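Local coordinates for protein transcriptional regulator, LuxR family (Burkholderia thailandensis, PDB 3MQQ) that probably regulates transcription by binding DNA, the chain here being its PAS domain, the sensor-type module that accompanies a LuxR-type helix-turn-helix, at residues R22-C27 with E48-S53; E30-A33 with A38-D41; A32-C37 with E86-H91; G44-V49 with D55-I60. All blocks are in the same frame, centred on the assembly; numbering follows the deposited sequence.

Overall arrangement
All four contacts lie in one PAS domain and tie the helices and loops that cover its antiparallel sheet to one another or to the sheet. Interactions 1 and 3 are buried and meet where L50 packs on F35; interaction 1 is apolar at I24 and polar at R22 and Y51, interaction 3 largely aromatic. Interaction 2, partly buried, its centre about 12 Å from the centre of the chain, is small and nearly all alanine methyl and backbone; it shares helix 29-34 with interaction 3. Interaction 4, partly buried as well, sets a phenyl ring against a 3-10 turn and shares E48 and V49 with interaction 1, their centres about 6 Å apart.

Interaction 1: R22-C27 with E48-S53; sequences RVIEDC and EVLYPS. With EOH (ethanol), chain H.
R22 and Y51 face each other in the PAS fold, where strand 23-27 meets the 3-10 turn that leads into helix 54-71. The R22 side chain bends at chi3 (77°), which brings its guanidinium toward the phenol; NH1 stays 3.9 Å from Y51 OH, too far for a direct bond. As modelled, an ethanol, probably from the crystallisation liquor, bridges the two groups, with R22 NH1 donating to its oxygen at 2.8 Å, but its exact placement is doubtful because it crowds the guanidinium. NH1 also donates to F57 O, and R22 belongs to the sodium site with S19, L103 and A104. I24 points toward the turn, with CG1 anti to the carbonyl carbon (chi1 -63°), and its extended branch meets L50 tip to tip, CD1 to CD1 at 4.1 Å. L42 and F47 pack on I24 as well, closing the apolar part of the contact. Beyond it, a classic beta bulge at E25 and D26 opposite L18 turns the strand, carrying D26 and C27 off from the 48-53 turn. On the Y51 side, the hydroxyl has a firm partner within the protein, a hydrogen bond between Y51 OH and R78 NH1.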
# COMPACT_ATOMS: atom_id res chain seq x y z
N ARG B 22 9.37 13.99 8.79
CA ARG B 22 10.28 13.07 8.12
C ARG B 22 10.94 12.09 9.09
O ARG B 22 12.01 11.55 8.79
CB ARG B 22 11.32 13.77 7.22
CG ARG B 22 10.75 14.88 6.33
CD ARG B 22 11.81 15.37 5.35
NE ARG B 22 11.98 14.43 4.25
CZ ARG B 22 12.91 14.54 3.31
NH1 ARG B 22 13.00 13.63 2.33
NH2 ARG B 22 13.74 15.56 3.33
N VAL B 23 10.31 11.90 10.26
CA VAL B 23 10.71 10.89 11.22
C VAL B 23 9.64 9.79 11.27
O VAL B 23 8.44 10.07 11.22
CB VAL B 23 10.91 11.49 12.61
CG1 VAL B 23 11.26 10.38 13.65
CG2 VAL B 23 12.03 12.54 12.54
N ILE B 24 10.09 8.54 11.36
CA ILE B 24 9.17 7.40 11.46
C ILE B 24 8.64 7.32 12.90
O ILE B 24 9.41 7.03 13.81
CB ILE B 24 9.90 6.10 11.16
CG1 ILE B 24 10.42 6.08 9.71
CG2 ILE B 24 9.01 4.90 11.50
CD1 ILE B 24 11.30 4.82 9.42
N GLU B 25 7.35 7.58 13.11
CA GLU B 25 6.76 7.49 14.45
C GLU B 25 6.22 6.09 14.73
O GLU B 25 6.21 5.64 15.89
CB GLU B 25 5.69 8.56 14.65
CG GLU B 25 6.16 9.96 14.33
CD GLU B 25 6.99 10.56 15.44
OE1 GLU B 25 6.44 11.36 16.21
OE2 GLU B 25 8.19 10.23 15.54
N ASP B 26 5.78 5.41 13.68
CA ASP B 26 5.34 4.03 13.81
C ASP B 26 5.53 3.37 12.46
O ASP B 26 5.54 4.04 11.44
CB ASP B 26 3.88 3.95 14.28
CG ASP B 26 3.50 2.58 14.81
OD1 ASP B 26 4.36 1.67 14.96
OD2 ASP B 26 2.30 2.39 15.12
N CYS B 27 5.72 2.05 12.48
CA CYS B 27 5.86 1.32 11.23
C CYS B 27 5.48 -0.13 11.48
O CYS B 27 5.32 -0.59 12.62
CB CYS B 27 7.30 1.43 10.64
SG CYS B 27 8.59 0.46 11.53
N GLU B 48 15.99 9.91 6.62
CA GLU B 48 17.32 10.13 5.97
C GLU B 48 18.18 8.86 5.88
O GLU B 48 18.93 8.65 4.91
CB GLU B 48 18.08 11.22 6.76
CG GLU B 48 19.48 11.65 6.25
CD GLU B 48 20.13 12.74 7.14
OE1 GLU B 48 21.16 13.31 6.73
OE2 GLU B 48 19.60 13.04 8.25
N VAL B 49 18.06 8.01 6.90
CA VAL B 49 18.89 6.79 6.97
C VAL B 49 18.51 5.73 5.91
O VAL B 49 19.28 4.81 5.65
CB VAL B 49 18.95 6.19 8.42
CG1 VAL B 49 19.53 7.20 9.37
CG2 VAL B 49 17.60 5.69 8.93
N LEU B 50 17.32 5.88 5.34
CA LEU B 50 16.78 4.92 4.40
C LEU B 50 17.21 5.31 3.00
O LEU B 50 17.05 4.55 2.08
CB LEU B 50 15.26 4.85 4.48
CG LEU B 50 14.58 4.57 5.83
CD1 LEU B 50 13.07 4.73 5.67
CD2 LEU B 50 14.95 3.21 6.40
N TYR B 51 17.72 6.54 2.84
CA TYR B 51 18.18 7.02 1.54
C TYR B 51 19.64 6.64 1.28
O TYR B 51 20.40 6.40 2.23
CB TYR B 51 18.00 8.55 1.44
CG TYR B 51 16.57 9.00 1.24
CD1 TYR B 51 16.04 9.13 -0.06
CD2 TYR B 51 15.73 9.26 2.33
CE1 TYR B 51 14.70 9.53 -0.28
CE2 TYR B 51 14.39 9.66 2.12
CZ TYR B 51 13.89 9.78 0.82
OH TYR B 51 12.59 10.17 0.63
N PRO B 52 20.05 6.60 0.00
CA PRO B 52 21.42 6.23 -0.33
C PRO B 52 22.41 7.20 0.29
O PRO B 52 23.54 6.83 0.60
CB PRO B 52 21.45 6.37 -1.85
CG PRO B 52 20.01 6.09 -2.27
CD PRO B 52 19.22 6.80 -1.20
N SER B 53 21.99 8.45 0.44
CA SER B 53 22.86 9.47 1.04
C SER B 53 22.02 10.63 1.58
O SER B 53 20.82 10.75 1.27
CB SER B 53 23.82 10.00 -0.03
OG SER B 53 23.10 10.72 -1.02
C1 EOH H . 10.22 11.33 3.10
C2 EOH H . 10.00 12.60 3.89
O EOH H . 11.50 11.30 2.55

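Interaction 2: E30-A33 with A38-D41; sequences ELAA and ARAD
R39 has CG anti to its carbonyl carbon (chi1 -76°), which keeps the start of the side chain beside its own backbone N and next to A32; a bend at chi3 (46°) then turns the guanidinium toward strand 23-27. A32 supplies the other half of the contact with a single methyl group. Its CB points from helix 29-34 toward the start of the next helix, 3.7 Å from R39 N and 4.0 Å from A38 C, and it also touches R39 CG at 4.1 Å. One methyl thus rests against a peptide link and one methylene, CG, of an arginine, without any hydrogen bond between the segments. The small side chain lets the backbones come close, with A32 CA 5.3 Å from R39 CA. The turn that A32 leans on is held from within: A38 N donates to D41 OD2 at 2.9 Å, reaching the carboxylate on its anti side, and D41 N returns a bond to A38 O. These two bonds close the turn where the weakly bonded helix 39-42 begins. The far end of R39 reaches strand 23-27, with a weak hydrogen bond from NE to C27 O and a long, weak ion pair to D26, so the contact packs two successive short helices of the PAS domain together beside that strand.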
# COMPACT_ATOMS: atom_id res chain seq x y z
N GLU B 30 6.57 -5.32 7.84
CA GLU B 30 7.00 -5.35 6.45
C GLU B 30 8.06 -4.29 6.15
O GLU B 30 9.01 -4.57 5.39
CB GLU B 30 5.81 -5.23 5.48
CG GLU B 30 6.14 -5.41 3.95
CD GLU B 30 6.82 -6.72 3.60
OE1 GLU B 30 6.54 -7.74 4.25
OE2 GLU B 30 7.62 -6.73 2.63
N LEU B 31 7.89 -3.09 6.71
CA LEU B 31 8.92 -2.04 6.52
C LEU B 31 10.27 -2.51 7.06
O LEU B 31 11.31 -2.34 6.39
CB LEU B 31 8.52 -0.72 7.18
CG LEU B 31 9.56 0.35 6.80
CD1 LEU B 31 9.33 0.89 5.37
CD2 LEU B 31 9.62 1.47 7.83
N ALA B 32 10.26 -3.10 8.26
CA ALA B 32 11.45 -3.69 8.88
C ALA B 32 12.09 -4.74 7.95
O ALA B 32 13.31 -4.77 7.79
CB ALA B 32 11.11 -4.31 10.22
N ALA B 33 11.25 -5.58 7.35
CA ALA B 33 11.71 -6.64 6.46
C ALA B 33 12.42 -6.03 5.26
O ALA B 33 13.53 -6.44 4.92
CB ALA B 33 10.54 -7.56 6.02
N ALA B 38 15.13 -4.45 12.60
CA ALA B 38 13.97 -4.59 13.48
C ALA B 38 13.12 -3.33 13.48
O ALA B 38 13.62 -2.24 13.22
CB ALA B 38 14.41 -4.90 14.87
N ARG B 39 11.83 -3.46 13.80
CA ARG B 39 10.98 -2.28 13.94
C ARG B 39 11.59 -1.29 14.94
O ARG B 39 11.57 -0.09 14.71
CB ARG B 39 9.58 -2.67 14.43
CG ARG B 39 8.66 -3.29 13.39
CD ARG B 39 7.22 -3.37 13.96
NE ARG B 39 6.80 -2.12 14.60
CZ ARG B 39 6.27 -2.03 15.82
NH1 ARG B 39 6.06 -3.12 16.55
NH2 ARG B 39 5.93 -0.84 16.30
N ALA B 40 12.14 -1.82 16.03
CA ALA B 40 12.81 -1.00 17.04
C ALA B 40 13.92 -0.15 16.44
O ALA B 40 14.20 0.94 16.96
CB ALA B 40 13.36 -1.87 18.16
N ASP B 41 14.57 -0.63 15.38
CA ASP B 41 15.64 0.15 14.72
C ASP B 41 15.08 1.36 13.96
O ASP B 41 15.80 2.31 13.70
CB ASP B 41 16.48 -0.71 13.77
CG ASP B 41 17.26 -1.81 14.49
OD1 ASP B 41 17.91 -1.54 15.53
OD2 ASP B 41 17.22 -2.96 14.01

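Interaction 3: A32-C37 with E86-H91; sequences AAIFRC and ELFWCH. With EOH (ethanol), chain I.
A Schellman motif ends helix 29-34 over the antiparallel sheet of the PAS domain, and two residues within it, I34 and F35, pack on F88 of strand 87-96. C37 N bonds to A32 O and R36 N to A33 O, with R36 taking the positive phi of the C-prime position. F88 meets both residues with the outer part of its ring. I34 brings CG2, anti to the backbone N, to 3.4 Å from F88 CZ, a tight approach in which the two side chains cross at about a right angle. F35 receives the edge of F88 toward its face in an offset edge-to-face pair, the centroids 5.4 Å apart and the planes at 71°; F35 CE1 and F88 CE2 are 3.7 Å apart. R36 folds back at chi2 (-68°), so that NH1 donates to A33 O at 2.9 Å; the donor lies above the carbonyl plane, on the face opposite that used by R36 N. The same NH1 also holds the oxygen of an ethanol, probably from the crystallisation liquor, again at 2.9 Å. Close by, R36 NH2 and E86 OE1 are opposite charges 4.6 Å apart, too far for a salt bridge, while E86 pairs with R82. L50 on F35 and M80 on F88 extend the apolar layer. Helices packed on one face of an antiparallel five-stranded sheet are characteristic of the PAS fold.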
# COMPACT_ATOMS: atom_id res chain seq x y z
N ALA B 32 10.26 -3.10 8.26
CA ALA B 32 11.45 -3.69 8.88
C ALA B 32 12.09 -4.74 7.95
O ALA B 32 13.31 -4.77 7.79
CB ALA B 32 11.11 -4.31 10.22
N ALA B 33 11.25 -5.58 7.35
CA ALA B 33 11.71 -6.64 6.46
C ALA B 33 12.42 -6.03 5.26
O ALA B 33 13.53 -6.44 4.92
CB ALA B 33 10.54 -7.56 6.02
N ILE B 34 11.79 -5.01 4.66
CA ILE B 34 12.35 -4.39 3.46
C ILE B 34 13.74 -3.84 3.76
O ILE B 34 14.69 -4.03 2.98
CB ILE B 34 11.44 -3.26 2.92
CG1 ILE B 34 10.09 -3.82 2.42
CG2 ILE B 34 12.17 -2.46 1.83
CD1 ILE B 34 9.01 -2.74 2.22
N PHE B 35 13.86 -3.18 4.92
CA PHE B 35 15.11 -2.52 5.28
C PHE B 35 16.08 -3.37 6.10
O PHE B 35 17.10 -2.89 6.59
CB PHE B 35 14.83 -1.14 5.89
CG PHE B 35 14.37 -0.14 4.87
CD1 PHE B 35 15.30 0.52 4.07
CD2 PHE B 35 13.02 0.05 4.64
CE1 PHE B 35 14.87 1.42 3.08
CE2 PHE B 35 12.58 0.95 3.68
CZ PHE B 35 13.52 1.63 2.89
N ARG B 36 15.75 -4.66 6.19
CA ARG B 36 16.59 -5.67 6.85
C ARG B 36 17.02 -5.28 8.26
O ARG B 36 18.20 -5.40 8.61
CB ARG B 36 17.84 -5.99 6.01
CG ARG B 36 17.59 -6.21 4.53
CD ARG B 36 16.80 -7.48 4.22
NE ARG B 36 16.84 -7.84 2.79
CZ ARG B 36 15.80 -7.81 1.97
NH1 ARG B 36 14.59 -7.47 2.40
NH2 ARG B 36 15.96 -8.17 0.70
N CYS B 37 16.05 -4.86 9.07
CA CYS B 37 16.31 -4.52 10.47
C CYS B 37 15.09 -4.85 11.32
O CYS B 37 14.15 -5.46 10.83
CB CYS B 37 16.65 -3.04 10.59
SG CYS B 37 15.35 -1.97 9.94
N GLU B 86 22.92 -2.17 1.17
CA GLU B 86 22.44 -2.60 -0.16
C GLU B 86 21.44 -1.60 -0.73
O GLU B 86 20.46 -1.27 -0.06
CB GLU B 86 21.80 -3.99 -0.16
CG GLU B 86 21.30 -4.41 -1.55
CD GLU B 86 20.72 -5.82 -1.62
OE1 GLU B 86 19.76 -6.13 -0.88
OE2 GLU B 86 21.22 -6.62 -2.44
N LEU B 87 21.70 -1.16 -1.95
CA LEU B 87 20.81 -0.23 -2.64
C LEU B 87 19.77 -1.01 -3.44
O LEU B 87 20.07 -2.06 -4.04
CB LEU B 87 21.63 0.74 -3.53
CG LEU B 87 22.66 1.60 -2.78
CD1 LEU B 87 23.45 2.48 -3.74
CD2 LEU B 87 22.02 2.47 -1.69
N PHE B 88 18.53 -0.53 -3.42
CA PHE B 88 17.43 -1.25 -4.07
C PHE B 88 16.36 -0.28 -4.50
O PHE B 88 16.28 0.84 -3.99
CB PHE B 88 16.83 -2.31 -3.13
CG PHE B 88 15.99 -1.73 -2.03
CD1 PHE B 88 14.60 -1.84 -2.06
CD2 PHE B 88 16.60 -1.08 -0.94
CE1 PHE B 88 13.83 -1.32 -1.03
CE2 PHE B 88 15.82 -0.54 0.09
CZ PHE B 88 14.45 -0.66 0.04
N TRP B 89 15.52 -0.72 -5.43
CA TRP B 89 14.44 0.11 -5.91
C TRP B 89 13.18 -0.12 -5.07
O TRP B 89 12.83 -1.26 -4.76
CB TRP B 89 14.14 -0.22 -7.36
CG TRP B 89 15.10 0.42 -8.29
CD1 TRP B 89 16.30 -0.08 -8.74
CD2 TRP B 89 14.96 1.71 -8.90
NE1 TRP B 89 16.90 0.82 -9.60
CE2 TRP B 89 16.09 1.91 -9.72
CE3 TRP B 89 13.97 2.70 -8.84
CZ2 TRP B 89 16.27 3.08 -10.46
CZ3 TRP B 89 14.15 3.85 -9.59
CH2 TRP B 89 15.29 4.03 -10.39
N CYS B 90 12.54 0.99 -4.72
CA CYS B 90 11.37 0.97 -3.85
C CYS B 90 10.29 1.89 -4.39
O CYS B 90 10.55 3.03 -4.71
CB CYS B 90 11.83 1.47 -2.47
SG CYS B 90 10.69 1.30 -1.10
N HIS B 91 9.03 1.43 -4.45
CA HIS B 91 7.94 2.33 -4.82
C HIS B 91 7.41 2.94 -3.54
O HIS B 91 7.17 2.22 -2.58
CB HIS B 91 6.78 1.55 -5.48
CG HIS B 91 5.65 2.43 -5.93
ND1 HIS B 91 4.36 2.35 -5.43
CD2 HIS B 91 5.62 3.40 -6.88
CE1 HIS B 91 3.61 3.26 -6.04
NE2 HIS B 91 4.35 3.90 -6.92
C1 EOH I . 11.27 -7.27 2.00
C2 EOH I . 10.18 -8.28 1.65
O EOH I . 12.17 -6.90 0.96

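Interaction 4: G44-V49 with D55-I60; sequences GRSFEV and DEFERI
F57 lays one face of its ring on the 3-10 turn 47-50, so that E48 CB stands almost directly above the centre of the ring, 3.6 Å from the centroid and 8° off the normal, a CH-pi contact. With CG anti to the backbone N (chi1 165°), F57 reaches out from helix 54-71 to this turn. The backbone of E48 comes closer still, its CA 3.4 Å from F57 CD1. From there the E48 side chain runs extended and crosses F57 at about a right angle, its CG 3.7 Å from F57 CD2, and the carboxylate plane ends only 13° from the ring plane. S46 meets the far end of the phenyl group, OG to F57 CZ at 3.9 Å. That hydroxyl is engaged as an acceptor for E48 N at 3.0 Å, an ST turn that fixes the bend leading into E48. F47 touches with its backbone carbonyl carbon and with CB, the latter 4.1 Å from F57 CE1, while its own ring leads away to an edge-to-face pair with W108. E56 and R59, flanking F57 in the helix, pair side-on in a salt bridge, NE to OE2 and NH2 to OE1. R22 makes a cation-pi contact with the F57 ring, and F47 shares a backbone bond with R22, so the turn and the start of helix 54-71 sit together beside strand 23-27.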
# COMPACT_ATOMS: atom_id res chain seq x y z
N GLY B 44 11.39 6.21 15.51
CA GLY B 44 12.06 7.44 15.92
C GLY B 44 13.29 7.69 15.07
O GLY B 44 14.11 8.51 15.42
N ARG B 45 13.40 6.98 13.95
CA ARG B 45 14.48 7.20 12.99
C ARG B 45 14.07 8.19 11.91
O ARG B 45 12.95 8.07 11.36
CB ARG B 45 14.89 5.84 12.37
CG ARG B 45 16.27 5.84 11.76
CD ARG B 45 17.39 5.85 12.83
NE ARG B 45 17.60 4.51 13.34
CZ ARG B 45 18.75 4.02 13.79
NH1 ARG B 45 19.87 4.76 13.81
NH2 ARG B 45 18.80 2.78 14.24
N SER B 46 14.94 9.17 11.61
CA SER B 46 14.74 10.01 10.40
C SER B 46 14.70 9.14 9.14
O SER B 46 15.47 8.19 9.03
CB SER B 46 15.87 11.04 10.24
OG SER B 46 15.66 11.76 9.02
N PHE B 47 13.79 9.43 8.22
CA PHE B 47 13.82 8.81 6.89
C PHE B 47 15.19 8.91 6.24
O PHE B 47 15.53 8.10 5.39
CB PHE B 47 12.82 9.48 5.98
CG PHE B 47 11.40 9.00 6.13
CD1 PHE B 47 11.08 7.64 6.12
CD2 PHE B 47 10.38 9.92 6.19
CE1 PHE B 47 9.74 7.22 6.20
CE2 PHE B 47 9.03 9.52 6.27
CZ PHE B 47 8.72 8.18 6.27
N GLU B 48 15.99 9.91 6.62
CA GLU B 48 17.32 10.13 5.97
C GLU B 48 18.18 8.86 5.88
O GLU B 48 18.93 8.65 4.91
CB GLU B 48 18.08 11.22 6.76
CG GLU B 48 19.48 11.65 6.25
CD GLU B 48 20.13 12.74 7.14
OE1 GLU B 48 21.16 13.31 6.73
OE2 GLU B 48 19.60 13.04 8.25
N VAL B 49 18.06 8.01 6.90
CA VAL B 49 18.89 6.79 6.97
C VAL B 49 18.51 5.73 5.91
O VAL B 49 19.28 4.81 5.65
CB VAL B 49 18.95 6.19 8.42
CG1 VAL B 49 19.53 7.20 9.37
CG2 VAL B 49 17.60 5.69 8.93
N ASP B 55 22.41 13.71 0.70
CA ASP B 55 22.06 14.54 -0.46
C ASP B 55 20.78 14.06 -1.14
O ASP B 55 19.96 14.88 -1.60
CB ASP B 55 23.22 14.58 -1.47
CG ASP B 55 24.37 15.49 -1.02
OD1 ASP B 55 24.19 16.21 0.00
OD2 ASP B 55 25.44 15.49 -1.67
N GLU B 56 20.62 12.74 -1.22
CA GLU B 56 19.42 12.14 -1.82
C GLU B 56 18.18 12.44 -0.98
O GLU B 56 17.13 12.81 -1.52
CB GLU B 56 19.60 10.63 -1.97
CG GLU B 56 20.41 10.21 -3.23
CD GLU B 56 19.76 10.60 -4.56
OE1 GLU B 56 19.02 9.78 -5.14
OE2 GLU B 56 19.99 11.74 -5.04
N PHE B 57 18.30 12.29 0.33
CA PHE B 57 17.21 12.62 1.26
C PHE B 57 16.80 14.09 1.04
O PHE B 57 15.62 14.41 0.94
CB PHE B 57 17.72 12.39 2.68
CG PHE B 57 16.88 13.00 3.77
CD1 PHE B 57 15.68 12.42 4.15
CD2 PHE B 57 17.34 14.13 4.47
CE1 PHE B 57 14.95 12.93 5.19
CE2 PHE B 57 16.60 14.68 5.52
CZ PHE B 57 15.38 14.08 5.88
N GLU B 58 17.80 14.97 0.92
CA GLU B 58 17.52 16.40 0.71
C GLU B 58 16.85 16.64 -0.64
O GLU B 58 15.86 17.37 -0.72
CB GLU B 58 18.80 17.23 0.83
N ARG B 59 17.40 16.02 -1.70
CA ARG B 59 16.93 16.23 -3.05
C ARG B 59 15.49 15.76 -3.24
O ARG B 59 14.65 16.50 -3.78
CB ARG B 59 17.84 15.53 -4.07
CG ARG B 59 17.41 15.73 -5.53
CD ARG B 59 18.25 14.89 -6.51
NE ARG B 59 18.02 13.45 -6.39
CZ ARG B 59 17.12 12.76 -7.10
NH1 ARG B 59 16.34 13.37 -7.98
NH2 ARG B 59 17.00 11.45 -6.92
N ILE B 60 15.21 14.54 -2.81
CA ILE B 60 13.90 13.97 -3.00
C ILE B 60 12.85 14.70 -2.13
O ILE B 60 11.71 14.83 -2.55
CB ILE B 60 13.91 12.42 -2.84
CG1 ILE B 60 14.82 11.82 -3.94
CG2 ILE B 60 12.50 11.85 -2.94
CD1 ILE B 60 15.19 10.35 -3.77